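Local coordinates for protein putative pterin-4-alpha-carbinolamine dehydratase (Brucella melitensis, PDB 3JST) that probably catalyses the dehydration of 4a-hydroxytetrahydrobiopterin to dihydrobiopterin, as in the recycling of pterin cofactors, at residues A[71-76]-A[86-91]. Numbering follows the deposited sequence.
Sequences VTLATH and IKMARK. With EDO (1,2-ethanediol), chain C.
Leu-73 is the residue of the strand end that meets Met-88 and Ala-89 on the helix. Val-71, a beta-branched residue suited to a strand, faces the same side of the sheet and packs on Met-92, one turn beyond Met-88. Thr-72 points to the other face, where its hydroxyl can hydrogen-bond: Thr-72 OG1 lies 2.7 Å from O2 of a 1,2-ethanediol, probably from the crystallisation liquor. Leu-73 then sends its branched end to the helix. CG anti to the carbonyl carbon (chi1 -57°) and an extended chi2 (174°) carry Leu-73 CD1 out to 3.6 Å from the backbone N of Ala-89 and 4.0 Å from Ala-89 CB; the small methyl lets the leucine come this close to the helix backbone. Leu-73 CD1 and CD2 both lie 3.8 Å from Met-88 CG, the two side chains crossing at about a right angle, and the methionine bends at chi2 and chi3 to carry its tip away. Farther on, Thr-75 OG1 hydrogen-bonds Asp-85 and Thr-82 near the helix start. Helix 83-96 thus packs on one face of the antiparallel sheet in the buried interior of this alpha/beta fold: strand 68-73 runs between strands 30-35 and 61-65, Ile-30 and Trp-21 touch both Leu-73 and Ala-89, and Met-88 reaches Tyr-52 of helix 39-56.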
loop_
_atom_site.group_PDB
_atom_site.type_symbol
_atom_site.label_atom_id
_atom_site.label_comp_id
_atom_site.label_asym_id
_atom_site.label_seq_id
_atom_site.Cartn_x
_atom_site.Cartn_y
_atom_site.Cartn_z
ATOM N N VAL A 71 -2.904 -6.065 0.429
ATOM C CA VAL A 71 -2.710 -4.795 1.118
ATOM C C VAL A 71 -3.727 -3.757 0.649
ATOM O O VAL A 71 -3.941 -3.595 -0.556
ATOM C CB VAL A 71 -1.292 -4.239 0.863
ATOM C CG1 VAL A 71 -1.063 -2.958 1.660
ATOM C CG2 VAL A 71 -0.235 -5.287 1.201
ATOM N N THR A 72 -4.350 -3.073 1.609
ATOM C CA THR A 72 -5.188 -1.903 1.351
ATOM C C THR A 72 -4.636 -0.706 2.128
ATOM O O THR A 72 -4.340 -0.814 3.325
ATOM C CB THR A 72 -6.650 -2.143 1.777
ATOM O OG1 THR A 72 -7.205 -3.210 1.000
ATOM C CG2 THR A 72 -7.496 -0.886 1.580
ATOM N N LEU A 73 -4.503 0.429 1.445
ATOM C CA LEU A 73 -3.939 1.639 2.038
ATOM C C LEU A 73 -4.905 2.813 1.926
ATOM O O LEU A 73 -5.427 3.099 0.849
ATOM C CB LEU A 73 -2.621 2.006 1.353
ATOM C CG LEU A 73 -1.500 0.959 1.352
ATOM C CD1 LEU A 73 -0.336 1.441 0.491
ATOM C CD2 LEU A 73 -1.033 0.628 2.765
ATOM N N ALA A 74 -5.132 3.474 3.058
ATOM C CA ALA A 74 -5.832 4.754 3.123
ATOM C C ALA A 74 -5.318 5.485 4.362
ATOM O O ALA A 74 -4.732 4.864 5.249
ATOM C CB ALA A 74 -7.341 4.545 3.216
ATOM N N THR A 75 -5.539 6.796 4.415
ATOM C CA THR A 75 -5.069 7.630 5.516
ATOM C C THR A 75 -6.263 8.040 6.364
ATOM O O THR A 75 -7.098 8.832 5.931
ATOM C CB THR A 75 -4.342 8.878 4.991
ATOM O OG1 THR A 75 -3.275 8.473 4.127
ATOM C CG2 THR A 75 -3.779 9.722 6.147
ATOM N N HIS A 76 -6.332 7.494 7.574
ATOM C CA HIS A 76 -7.486 7.668 8.450
ATOM C C HIS A 76 -7.741 9.134 8.783
ATOM O O HIS A 76 -8.868 9.627 8.637
ATOM C CB HIS A 76 -7.291 6.857 9.742
ATOM C CG HIS A 76 -8.376 7.060 10.750
ATOM N ND1 HIS A 76 -8.286 7.993 11.764
ATOM C CD2 HIS A 76 -9.584 6.464 10.893
ATOM C CE1 HIS A 76 -9.389 7.958 12.490
ATOM N NE2 HIS A 76 -10.193 7.037 11.984
ATOM N N ILE A 86 0.771 6.581 -1.064
ATOM C CA ILE A 86 1.612 6.497 -2.255
ATOM C C ILE A 86 3.038 6.082 -1.879
ATOM O O ILE A 86 3.627 5.238 -2.539
ATOM C CB ILE A 86 1.652 7.835 -3.034
ATOM C CG1 ILE A 86 0.233 8.320 -3.391
ATOM C CG2 ILE A 86 2.501 7.693 -4.292
ATOM C CD1 ILE A 86 -0.689 7.260 -3.997
ATOM N N LYS A 87 3.584 6.677 -0.824
ATOM C CA LYS A 87 4.929 6.322 -0.351
ATOM C C LYS A 87 5.013 4.853 0.068
ATOM O O LYS A 87 5.984 4.156 -0.255
ATOM C CB LYS A 87 5.350 7.223 0.816
ATOM C CG LYS A 87 5.667 8.644 0.403
ATOM C CD LYS A 87 6.011 9.528 1.596
ATOM C CE LYS A 87 7.461 9.387 1.997
ATOM N NZ LYS A 87 7.814 10.291 3.132
ATOM N N MET A 88 3.992 4.387 0.781
ATOM C CA MET A 88 3.960 3.008 1.256
ATOM C C MET A 88 3.843 2.028 0.088
ATOM O O MET A 88 4.563 1.039 0.040
ATOM C CB MET A 88 2.811 2.805 2.251
ATOM C CG MET A 88 2.653 1.374 2.759
ATOM S SD MET A 88 4.123 0.722 3.573
ATOM C CE MET A 88 3.939 1.450 5.207
ATOM N N ALA A 89 2.944 2.310 -0.851
ATOM C CA ALA A 89 2.786 1.463 -2.035
ATOM C C ALA A 89 4.089 1.395 -2.835
ATOM O O ALA A 89 4.500 0.323 -3.279
ATOM C CB ALA A 89 1.647 1.972 -2.910
ATOM N N ARG A 90 4.730 2.549 -3.004
ATOM C CA ARG A 90 6.021 2.639 -3.676
ATOM C C ARG A 90 7.072 1.768 -2.990
ATOM O O ARG A 90 7.768 1.007 -3.658
ATOM C CB ARG A 90 6.490 4.100 -3.725
ATOM C CG ARG A 90 7.861 4.319 -4.358
ATOM C CD ARG A 90 8.285 5.791 -4.342
ATOM N NE ARG A 90 7.269 6.665 -4.923
ATOM C CZ ARG A 90 6.747 7.751 -4.345
ATOM N NH1 ARG A 90 7.131 8.157 -3.135
ATOM N NH2 ARG A 90 5.827 8.453 -4.998
ATOM N N LYS A 91 7.175 1.881 -1.663
ATOM C CA LYS A 91 8.163 1.121 -0.888
ATOM C C LYS A 91 7.885 -0.376 -0.951
ATOM O O LYS A 91 8.808 -1.175 -1.119
ATOM C CB LYS A 91 8.183 1.567 0.578
ATOM C CG LYS A 91 9.291 0.923 1.418
ATOM C CD LYS A 91 10.685 1.428 1.018
ATOM C CE LYS A 91 11.724 1.028 2.054
ATOM N NZ LYS A 91 13.081 1.543 1.743
HETATM C C1 EDO C . -7.241 -5.536 3.455
HETATM O O1 EDO C . -8.165 -6.559 3.843
HETATM C C2 EDO C . -6.205 -6.110 2.505
HETATM O O2 EDO C . -6.619 -5.891 1.155
#